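PDB 5YWN: protein induced by osmotic stress from Scheffersomyces stipitis, which acts as a carbonyl reductase on haloketones and probably takes its hydride from NADPH, as a dihydroflavonol-4-reductase-like member of the epimerase/dehydratase family. Local coordinates for residues 91-96 / 156-162; 125-129 / 257-261; 147-152 / 168-172. The protein carries 1 engineered substitution. All blocks are in the same frame, centred on the assembly; numbering follows the deposited sequence.

Interaction 1 (91-96 / 156-162); sequences TEKEIL and KTHGVLA
Thr91, Ile95 and Leu96, on one flank of helix 91-113, close around Ala162 on the first turn of helix 159-181. The methyl of Ala162 is the centre of the fit: its CB lies 3.7 Å from Thr91 CB and 3.8 Å from Ile95 CG2, and so small a residue probably lets the two helix starts come this close. Ile95 CD1 reaches across to Gly159 O, at 3.7 Å, where glycine has no side chain in the way. With chi1 at 53°, Thr91 swings OG1 toward the turn before helix 159-181, where it donates to Lys156 O at 2.7 Å, arriving in the carbonyl plane on a lone pair.

Toward solvent the fit is looser. Lys156 lays its CG 4.0 Å from Leu96 CD1, then bends so that its amine looks toward Glu92. The charges do not meet directly: Glu92 OE2 and Lys156 NZ are 4.3 Å apart, while a water bridges Glu92 OE1 to NZ, and Tyr152 OH is hydrogen-bonded to that OE1. Small apolar groups and one short hydroxyl bond thus probably hold helix 91-113 against helix 159-181 and the turn before it, the outer charge pair adding a weaker, water-screened attraction.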
loop_
_atom_site.group_PDB
_atom_site.type_symbol
_atom_site.label_atom_id
_atom_site.label_comp_id
_atom_site.label_asym_id
_atom_site.label_seq_id
_atom_site.Cartn_x
_atom_site.Cartn_y
_atom_site.Cartn_z
ATOM N N THR A 91 8.941 -8.798 17.377
ATOM C CA THR A 91 8.992 -7.840 16.315
ATOM C C THR A 91 9.887 -8.245 15.183
ATOM O O THR A 91 9.606 -7.917 14.086
ATOM C CB THR A 91 9.408 -6.441 16.757
ATOM O OG1 THR A 91 10.616 -6.517 17.469
ATOM C CG2 THR A 91 8.350 -5.818 17.575
ATOM N N GLU A 92 10.996 -8.866 15.475
ATOM C CA GLU A 92 11.875 -9.335 14.442
ATOM C C GLU A 92 11.330 -10.482 13.566
ATOM O O GLU A 92 11.339 -10.400 12.388
ATOM C CB GLU A 92 13.202 -9.737 15.070
ATOM C CG GLU A 92 14.391 -9.613 14.177
ATOM C CD GLU A 92 15.709 -9.688 14.903
ATOM O OE1 GLU A 92 16.646 -9.056 14.467
ATOM O OE2 GLU A 92 15.819 -10.418 15.872
ATOM N N LYS A 93 10.856 -11.537 14.188
ATOM C CA LYS A 93 10.329 -12.647 13.467
ATOM C C LYS A 93 9.067 -12.313 12.696
ATOM O O LYS A 93 8.859 -12.829 11.674
ATOM C CB LYS A 93 10.103 -13.836 14.360
ATOM C CG LYS A 93 11.302 -14.285 15.137
ATOM C CD LYS A 93 11.220 -15.779 15.402
ATOM C CE LYS A 93 12.437 -16.326 16.146
ATOM N NZ LYS A 93 12.684 -17.758 15.812
ATOM N N GLU A 94 8.232 -11.478 13.261
ATOM C CA GLU A 94 6.973 -11.194 12.684
ATOM C C GLU A 94 6.839 -9.936 11.851
ATOM O O GLU A 94 5.920 -9.817 11.109
ATOM C CB GLU A 94 5.899 -11.218 13.756
ATOM C CG GLU A 94 5.803 -12.500 14.544
ATOM C CD GLU A 94 4.707 -12.440 15.582
ATOM O OE1 GLU A 94 4.988 -12.497 16.779
ATOM O OE2 GLU A 94 3.575 -12.292 15.171
ATOM N N ILE A 95 7.737 -9.008 12.006
ATOM C CA ILE A 95 7.650 -7.814 11.228
ATOM C C ILE A 95 8.904 -7.555 10.389
ATOM O O ILE A 95 8.834 -7.469 9.238
ATOM C CB ILE A 95 7.340 -6.617 12.135
ATOM C CG1 ILE A 95 5.985 -6.778 12.798
ATOM C CG2 ILE A 95 7.415 -5.324 11.367
ATOM C CD1 ILE A 95 5.661 -5.755 13.830
ATOM N N LEU A 96 10.037 -7.414 11.039
ATOM C CA LEU A 96 11.242 -7.050 10.375
ATOM C C LEU A 96 11.806 -8.063 9.394
ATOM O O LEU A 96 12.018 -7.724 8.319
ATOM C CB LEU A 96 12.281 -6.628 11.377
ATOM C CG LEU A 96 12.059 -5.325 12.128
ATOM C CD1 LEU A 96 12.794 -5.380 13.422
ATOM C CD2 LEU A 96 12.468 -4.115 11.343
ATOM N N LYS A 156 13.238 -2.404 16.693
ATOM C CA LYS A 156 12.865 -3.616 17.390
ATOM C C LYS A 156 11.908 -3.471 18.592
ATOM O O LYS A 156 11.222 -4.352 18.936
ATOM C CB LYS A 156 14.098 -4.418 17.837
ATOM C CG LYS A 156 14.984 -4.947 16.760
ATOM C CD LYS A 156 16.275 -5.538 17.289
ATOM C CE LYS A 156 16.052 -6.861 17.957
ATOM N NZ LYS A 156 17.207 -7.455 18.649
ATOM N N THR A 157 11.929 -2.336 19.222
ATOM C CA THR A 157 11.359 -2.177 20.539
ATOM C C THR A 157 9.868 -2.412 20.665
ATOM O O THR A 157 9.412 -2.896 21.645
ATOM C CB THR A 157 11.771 -0.856 21.157
ATOM O OG1 THR A 157 11.319 0.196 20.343
ATOM C CG2 THR A 157 13.303 -0.808 21.289
ATOM N N HIS A 158 9.134 -2.033 19.647
ATOM C CA HIS A 158 7.744 -2.311 19.569
ATOM C C HIS A 158 7.178 -2.247 18.167
ATOM O O HIS A 158 7.786 -1.742 17.284
ATOM C CB HIS A 158 6.961 -1.459 20.523
ATOM C CG HIS A 158 7.013 -0.015 20.227
ATOM N ND1 HIS A 158 6.069 0.612 19.468
ATOM C CD2 HIS A 158 7.868 0.942 20.632
ATOM C CE1 HIS A 158 6.342 1.899 19.416
ATOM N NE2 HIS A 158 7.432 2.121 20.108
ATOM N N GLY A 159 5.964 -2.724 18.045
ATOM C CA GLY A 159 5.380 -3.083 16.787
ATOM C C GLY A 159 5.288 -1.968 15.788
ATOM O O GLY A 159 5.647 -2.171 14.687
ATOM N N VAL A 160 4.875 -0.797 16.194
ATOM C CA VAL A 160 4.822 0.312 15.287
ATOM C C VAL A 160 6.176 0.714 14.746
ATOM O O VAL A 160 6.312 0.857 13.600
ATOM C CB VAL A 160 4.099 1.526 15.911
ATOM C CG1 VAL A 160 4.203 2.750 15.056
ATOM C CG2 VAL A 160 2.652 1.212 16.167
ATOM N N LEU A 161 7.158 0.852 15.615
ATOM C CA LEU A 161 8.511 1.132 15.226
ATOM C C LEU A 161 9.090 0.037 14.375
ATOM O O LEU A 161 9.786 0.307 13.496
ATOM C CB LEU A 161 9.392 1.399 16.402
ATOM C CG LEU A 161 9.355 2.780 17.011
ATOM C CD1 LEU A 161 10.349 3.013 18.103
ATOM C CD2 LEU A 161 9.303 3.880 15.998
ATOM N N ALA A 162 8.740 -1.191 14.646
ATOM C CA ALA A 162 9.137 -2.285 13.844
ATOM C C ALA A 162 8.615 -2.173 12.413
ATOM O O ALA A 162 9.326 -2.407 11.536
ATOM C CB ALA A 162 8.712 -3.563 14.467
HETATM O O HOH W 1 18.647 -8.461 16.025
#

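Interaction 2 (125-129 / 257-261); sequences SVVAM and ERLLL. With NAP (NADP nicotinamide-adenine-dinucleotide phosphate), chain B.
Met129 and Arg258 reach toward each other from opposite directions, and the methyl of Met129 settles over the centre of the guanidinium. Met129 CE lies 3.8 Å from Arg258 CZ, while Met129 CG touches NH2 at 3.6 Å. A long, flexible thioether suits this place, because its bend at chi3 (144°) turns CE onto the flat cation. Apolar packing continues along the strand: Met129 SD rests 3.8 Å from Leu260 CD1, and Val126 CG2 meets that methyl at 4.3 Å.

The polar end of Arg258 finds its partners beyond the two segments, in a salt bridge with Glu171 and hydrogen bonds to Ser146 O and Glu144 O, so its buried charge is probably well compensated. On the loop Ser125 OG accepts from Val127 N (3.2 Å), an ST turn. Nicotinamide atom NAP C5N is 3.3 Å from Ser125 OG. An alanine here would take away that acceptor, and Val127 N would probably lose its mate, leaving the turn beside the cofactor less firmly set.

The loop follows strand 119-123 and packs Val127 and Ala128 on helix 159-181. Strand 258-261, the last of the parallel sheet, pairs with strand 186-192 and is backed by helix 305-311.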
loop_
_atom_site.group_PDB
_atom_site.type_symbol
_atom_site.label_atom_id
_atom_site.label_comp_id
_atom_site.label_asym_id
_atom_site.label_seq_id
_atom_site.Cartn_x
_atom_site.Cartn_y
_atom_site.Cartn_z
ATOM N N SER A 125 6.657 2.690 1.706
ATOM C CA SER A 125 5.810 3.546 2.479
ATOM C C SER A 125 6.476 4.858 2.868
ATOM O O SER A 125 7.650 4.941 2.944
ATOM C CB SER A 125 5.337 2.828 3.731
ATOM O OG SER A 125 4.665 3.658 4.580
ATOM N N VAL A 126 5.675 5.820 3.257
ATOM C CA VAL A 126 6.187 7.051 3.793
ATOM C C VAL A 126 7.023 6.800 5.048
ATOM O O VAL A 126 7.871 7.524 5.303
ATOM C CB VAL A 126 5.094 8.095 4.086
ATOM C CG1 VAL A 126 4.253 7.711 5.266
ATOM C CG2 VAL A 126 5.691 9.475 4.191
ATOM N N VAL A 127 6.747 5.730 5.759
ATOM C CA VAL A 127 7.454 5.354 6.955
ATOM C C VAL A 127 8.917 5.026 6.707
ATOM O O VAL A 127 9.687 5.092 7.602
ATOM C CB VAL A 127 6.756 4.288 7.800
ATOM C CG1 VAL A 127 5.314 4.668 8.037
ATOM C CG2 VAL A 127 6.885 2.918 7.192
ATOM N N ALA A 128 9.241 4.680 5.482
ATOM C CA ALA A 128 10.606 4.534 5.028
ATOM C C ALA A 128 11.387 5.852 4.992
ATOM O O ALA A 128 12.540 5.847 5.028
ATOM C CB ALA A 128 10.705 3.787 3.713
ATOM N N MET A 129 10.676 6.941 4.882
ATOM C CA MET A 129 11.214 8.235 4.664
ATOM C C MET A 129 11.316 9.123 5.887
ATOM O O MET A 129 11.825 10.181 5.831
ATOM C CB MET A 129 10.363 8.933 3.638
ATOM C CG MET A 129 10.059 8.140 2.402
ATOM S SD MET A 129 8.959 8.969 1.284
ATOM C CE MET A 129 9.615 8.467 -0.254
ATOM N N GLU A 257 13.251 5.329 -9.756
ATOM C CA GLU A 257 12.597 6.327 -8.947
ATOM C C GLU A 257 11.857 5.792 -7.723
ATOM O O GLU A 257 11.359 4.728 -7.731
ATOM C CB GLU A 257 11.637 7.195 -9.783
ATOM C CG GLU A 257 12.123 7.664 -11.122
ATOM C CD GLU A 257 12.820 8.991 -11.085
ATOM O OE1 GLU A 257 13.032 9.498 -10.020
ATOM O OE2 GLU A 257 13.176 9.514 -12.129
ATOM N N ARG A 258 11.800 6.630 -6.697
ATOM C CA ARG A 258 10.896 6.529 -5.601
ATOM C C ARG A 258 9.747 7.509 -5.790
ATOM O O ARG A 258 9.933 8.657 -6.107
ATOM C CB ARG A 258 11.542 6.803 -4.277
ATOM C CG ARG A 258 12.781 6.057 -3.917
ATOM C CD ARG A 258 13.393 6.677 -2.708
ATOM N NE ARG A 258 12.929 6.165 -1.465
ATOM C CZ ARG A 258 12.997 6.831 -0.327
ATOM N NH1 ARG A 258 13.451 8.039 -0.305
ATOM N NH2 ARG A 258 12.610 6.281 0.767
ATOM N N LEU A 259 8.552 7.003 -5.602
ATOM C CA LEU A 259 7.377 7.792 -5.771
ATOM C C LEU A 259 6.629 8.023 -4.475
ATOM O O LEU A 259 6.167 7.123 -3.878
ATOM C CB LEU A 259 6.481 7.120 -6.766
ATOM C CG LEU A 259 7.073 6.853 -8.103
ATOM C CD1 LEU A 259 6.114 6.085 -8.967
ATOM C CD2 LEU A 259 7.500 8.149 -8.686
ATOM N N LEU A 260 6.557 9.263 -4.070
ATOM C CA LEU A 260 5.883 9.637 -2.854
ATOM C C LEU A 260 4.419 9.883 -3.172
ATOM O O LEU A 260 4.112 10.772 -3.876
ATOM C CB LEU A 260 6.501 10.901 -2.294
ATOM C CG LEU A 260 5.940 11.683 -1.109
ATOM C CD1 LEU A 260 5.820 10.846 0.140
ATOM C CD2 LEU A 260 6.712 12.949 -0.819
ATOM N N LEU A 261 3.557 9.052 -2.639
ATOM C CA LEU A 261 2.140 9.108 -2.924
ATOM C C LEU A 261 1.370 9.655 -1.747
ATOM O O LEU A 261 1.008 8.953 -0.863
ATOM C CB LEU A 261 1.624 7.739 -3.342
ATOM C CG LEU A 261 1.635 7.296 -4.797
ATOM C CD1 LEU A 261 0.447 7.859 -5.550
ATOM C CD2 LEU A 261 2.912 7.736 -5.465
HETATM P PA NAP B . -2.903 -5.581 4.145
HETATM O O1A NAP B . -4.257 -5.237 3.573
HETATM O O2A NAP B . -2.805 -6.325 5.456
HETATM O O5B NAP B . -2.082 -6.409 3.034
HETATM C C5B NAP B . -0.986 -7.238 3.413
HETATM C C4B NAP B . -0.990 -8.511 2.576
HETATM O O4B NAP B . 0.322 -9.081 2.544
HETATM C C3B NAP B . -1.937 -9.553 3.149
HETATM O O3B NAP B . -2.969 -9.873 2.210
HETATM C C2B NAP B . -1.093 -10.775 3.454
HETATM O O2B NAP B . -1.556 -11.906 2.722
HETATM C C1B NAP B . 0.331 -10.419 3.052
HETATM N N9A NAP B . 1.231 -10.512 4.229
HETATM C C8A NAP B . 1.171 -9.733 5.326
HETATM N N7A NAP B . 2.139 -10.081 6.213
HETATM C C5A NAP B . 2.837 -11.101 5.683
HETATM C C6A NAP B . 3.987 -11.939 6.092
HETATM N N6A NAP B . 4.603 -11.750 7.284
HETATM N N1A NAP B . 4.400 -12.901 5.236
HETATM C C2A NAP B . 3.802 -13.107 4.047
HETATM N N3A NAP B . 2.754 -12.380 3.619
HETATM C C4A NAP B . 2.234 -11.383 4.373
HETATM O O3 NAP B . -2.049 -4.221 4.272
HETATM P PN NAP B . -2.263 -3.022 3.221
HETATM O O1N NAP B . -2.761 -1.813 3.977
HETATM O O2N NAP B . -3.053 -3.555 2.048
HETATM O O5D NAP B . -0.763 -2.719 2.720
HETATM C C5D NAP B . -0.321 -3.173 1.442
HETATM C C4D NAP B . 1.144 -2.804 1.240
HETATM O O4D NAP B . 1.268 -1.403 0.977
HETATM C C3D NAP B . 1.981 -3.123 2.469
HETATM O O3D NAP B . 2.965 -4.117 2.168
HETATM C C2D NAP B . 2.641 -1.823 2.883
HETATM O O2D NAP B . 4.066 -1.953 2.881
HETATM C C1D NAP B . 2.193 -0.778 1.873
HETATM N N1N NAP B . 1.558 0.350 2.562
HETATM C C2N NAP B . 0.234 0.344 2.763
HETATM C C3N NAP B . -0.388 1.404 3.415
HETATM C C7N NAP B . -1.872 1.390 3.635
HETATM O O7N NAP B . -2.368 2.187 4.414
HETATM N N7N NAP B . -2.612 0.504 2.971
HETATM C C4N NAP B . 0.375 2.473 3.858
HETATM C C5N NAP B . 1.745 2.455 3.639
HETATM C C6N NAP B . 2.316 1.372 2.982
HETATM P P2B NAP B . -2.664 -12.889 3.352
HETATM O O1X NAP B . -2.400 -14.214 2.678
HETATM O O2X NAP B . -2.367 -12.872 4.832
HETATM O O3X NAP B . -3.978 -12.248 2.973
#

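Interaction 3 (147-152 / 168-172); sequences WSSLSY and QFAER
Gln168 extends almost straight from its helix, CG anti to the backbone N (chi1 -178°), and this carries its amide up to the backbone of Ser148 and Leu150. Arg172, one turn on, runs extended from CG to NE and slides past Trp147 in the opposite sense, leaving its guanidinium flat on the indole.

The amide is used at both ends. Gln168 NE2 donates to Leu150 O at 2.9 Å, nearly straight and close to the amide's own plane, and also to a water that Ser148 OG shares. OE1 accepts from Arg172 NE at 2.9 Å on a lone pair and from NH1 above the carbonyl plane; a second water joins OE1 to Leu150 O. This side-on grip by two nitrogens probably fixes which way round the amide sits. The same NH1 makes a weak bond to Ser148 O.

Trp147 covers the cation, with ring and guanidinium planes 26° apart and centres separated by 4.6 Å. Its CZ3 touches Arg172 CG at 3.5 Å and CH2 comes equally near Glu171 CD, whose oxygens turn to Arg258 and other partners. The broad indole thus packs against both residues, its face on the guanidinium and its CH2 on the carboxylate carbon. At the other end Tyr152 sends its edge to a face of Phe169, T-shaped, with centroids 5.8 Å apart and planes at 66°; the opposite face of Phe169 lies against Gln168 CD.

Ser148 OG receives Leu150 N (3.1 Å), an ST turn, and the hydroxyl is also hydrogen-bonded to Ser130 O. The arrangement lays an irregular connection along one side of a helix of the Rossmann-type fold. That helix also carries NADP(+)-binding Tyr163 and Lys167, the latter immediately before Gln168, spaced as in the YxxxK motif of short-chain reductases.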
loop_
_atom_site.group_PDB
_atom_site.type_symbol
_atom_site.label_atom_id
_atom_site.label_comp_id
_atom_site.label_asym_id
_atom_site.label_seq_id
_atom_site.Cartn_x
_atom_site.Cartn_y
_atom_site.Cartn_z
ATOM N N TRP A 147 14.864 9.875 3.701
ATOM C CA TRP A 147 15.084 8.589 4.319
ATOM C C TRP A 147 14.945 8.658 5.843
ATOM O O TRP A 147 15.392 9.567 6.448
ATOM C CB TRP A 147 16.424 8.007 3.906
ATOM C CG TRP A 147 16.453 7.425 2.551
ATOM C CD1 TRP A 147 16.914 8.005 1.453
ATOM C CD2 TRP A 147 15.988 6.136 2.149
ATOM N NE1 TRP A 147 16.802 7.182 0.396
ATOM C CE2 TRP A 147 16.222 6.024 0.795
ATOM C CE3 TRP A 147 15.406 5.077 2.806
ATOM C CZ2 TRP A 147 15.876 4.909 0.091
ATOM C CZ3 TRP A 147 15.071 4.003 2.123
ATOM C CH2 TRP A 147 15.297 3.908 0.774
ATOM N N SER A 148 14.292 7.681 6.410
ATOM C CA SER A 148 14.152 7.606 7.823
ATOM C C SER A 148 15.474 7.426 8.551
ATOM O O SER A 148 16.297 6.701 8.150
ATOM C CB SER A 148 13.201 6.508 8.224
ATOM O OG SER A 148 13.214 6.315 9.582
ATOM N N SER A 149 15.597 8.103 9.658
ATOM C CA SER A 149 16.717 7.969 10.527
ATOM C C SER A 149 16.635 6.868 11.570
ATOM O O SER A 149 17.558 6.678 12.288
ATOM C CB SER A 149 17.032 9.300 11.192
ATOM O OG SER A 149 15.996 9.783 11.947
ATOM N N LEU A 150 15.521 6.176 11.660
ATOM C CA LEU A 150 15.382 5.138 12.642
ATOM C C LEU A 150 16.358 4.012 12.438
ATOM O O LEU A 150 16.522 3.542 11.372
ATOM C CB LEU A 150 14.008 4.557 12.600
ATOM C CG LEU A 150 13.532 3.655 13.719
ATOM C CD1 LEU A 150 13.338 4.456 14.984
ATOM C CD2 LEU A 150 12.214 3.102 13.279
ATOM N N SER A 151 16.973 3.603 13.522
ATOM C CA SER A 151 17.881 2.479 13.561
ATOM C C SER A 151 17.193 1.142 13.672
ATOM O O SER A 151 16.142 1.062 14.184
ATOM C CB SER A 151 18.875 2.657 14.685
ATOM O OG SER A 151 18.342 2.368 15.897
ATOM N N TYR A 152 17.846 0.105 13.231
ATOM C CA TYR A 152 17.319 -1.221 13.352
ATOM C C TYR A 152 17.125 -1.594 14.830
ATOM O O TYR A 152 16.148 -2.145 15.193
ATOM C CB TYR A 152 18.213 -2.222 12.658
ATOM C CG TYR A 152 17.652 -3.627 12.538
ATOM C CD1 TYR A 152 17.766 -4.539 13.563
ATOM C CD2 TYR A 152 17.030 -4.035 11.412
ATOM C CE1 TYR A 152 17.281 -5.803 13.442
ATOM C CE2 TYR A 152 16.546 -5.301 11.285
ATOM C CZ TYR A 152 16.661 -6.182 12.314
ATOM O OH TYR A 152 16.146 -7.423 12.185
ATOM N N GLN A 168 11.756 0.800 5.828
ATOM C CA GLN A 168 12.967 1.463 5.523
ATOM C C GLN A 168 14.054 0.484 5.110
ATOM O O GLN A 168 14.651 0.692 4.151
ATOM C CB GLN A 168 13.449 2.227 6.750
ATOM C CG GLN A 168 14.712 3.028 6.558
ATOM C CD GLN A 168 15.520 3.289 7.826
ATOM O OE1 GLN A 168 16.701 3.443 7.762
ATOM N NE2 GLN A 168 14.866 3.360 8.948
ATOM N N PHE A 169 14.262 -0.556 5.882
ATOM C CA PHE A 169 15.262 -1.569 5.611
ATOM C C PHE A 169 15.048 -2.468 4.383
ATOM O O PHE A 169 15.933 -2.706 3.665
ATOM C CB PHE A 169 15.691 -2.309 6.875
ATOM C CG PHE A 169 16.253 -1.393 7.904
ATOM C CD1 PHE A 169 17.446 -0.804 7.718
ATOM C CD2 PHE A 169 15.528 -1.042 8.981
ATOM C CE1 PHE A 169 17.935 0.104 8.626
ATOM C CE2 PHE A 169 15.996 -0.132 9.886
ATOM C CZ PHE A 169 17.196 0.439 9.707
ATOM N N ALA A 170 13.833 -2.881 4.175
ATOM C CA ALA A 170 13.502 -3.579 2.979
ATOM C C ALA A 170 13.739 -2.735 1.747
ATOM O O ALA A 170 14.366 -3.187 0.892
ATOM C CB ALA A 170 12.103 -4.072 3.023
ATOM N N GLU A 171 13.299 -1.490 1.732
ATOM C CA GLU A 171 13.529 -0.604 0.611
ATOM C C GLU A 171 15.008 -0.316 0.329
ATOM O O GLU A 171 15.419 -0.387 -0.770
ATOM C CB GLU A 171 12.724 0.694 0.683
ATOM C CG GLU A 171 12.649 1.439 -0.651
ATOM C CD GLU A 171 12.220 2.897 -0.633
ATOM O OE1 GLU A 171 11.517 3.334 0.231
ATOM O OE2 GLU A 171 12.624 3.583 -1.539
ATOM N N ARG A 172 15.774 -0.070 1.372
ATOM C CA ARG A 172 17.198 0.090 1.264
ATOM C C ARG A 172 17.834 -1.190 0.680
ATOM O O ARG A 172 18.636 -1.122 -0.149
ATOM C CB ARG A 172 17.805 0.415 2.606
ATOM C CG ARG A 172 17.655 1.835 3.111
ATOM C CD ARG A 172 18.358 1.971 4.439
ATOM N NE ARG A 172 18.105 3.170 5.190
ATOM C CZ ARG A 172 18.611 4.351 4.921
ATOM N NH1 ARG A 172 18.332 5.362 5.681
ATOM N NH2 ARG A 172 19.395 4.523 3.918
HETATM O O HOH W 2 11.910 3.712 9.306
HETATM O O HOH W 3 18.614 4.201 9.502
#

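In the fold
Read from the N terminus, the first segment to take part lies at the start of helix 91-113, and interaction 1 closes a loop from there to the head of helix 159-181. Before that loop is complete, 125-129 and 147-152 have already been laid down, so interaction 1 crosses both other contacts. Interaction 3 closes a short loop, tying 147-152 to 168-172 further along the same helix 159-181. Interaction 2 makes the longest return, to strand 258-261 at the sheet's edge, and interaction 3 is nested inside it. Neighbouring contacts join directly: Ala128 O meets Ser148 N between interactions 2 and 3, while Leu161 packs on Leu150 between 1 and 3.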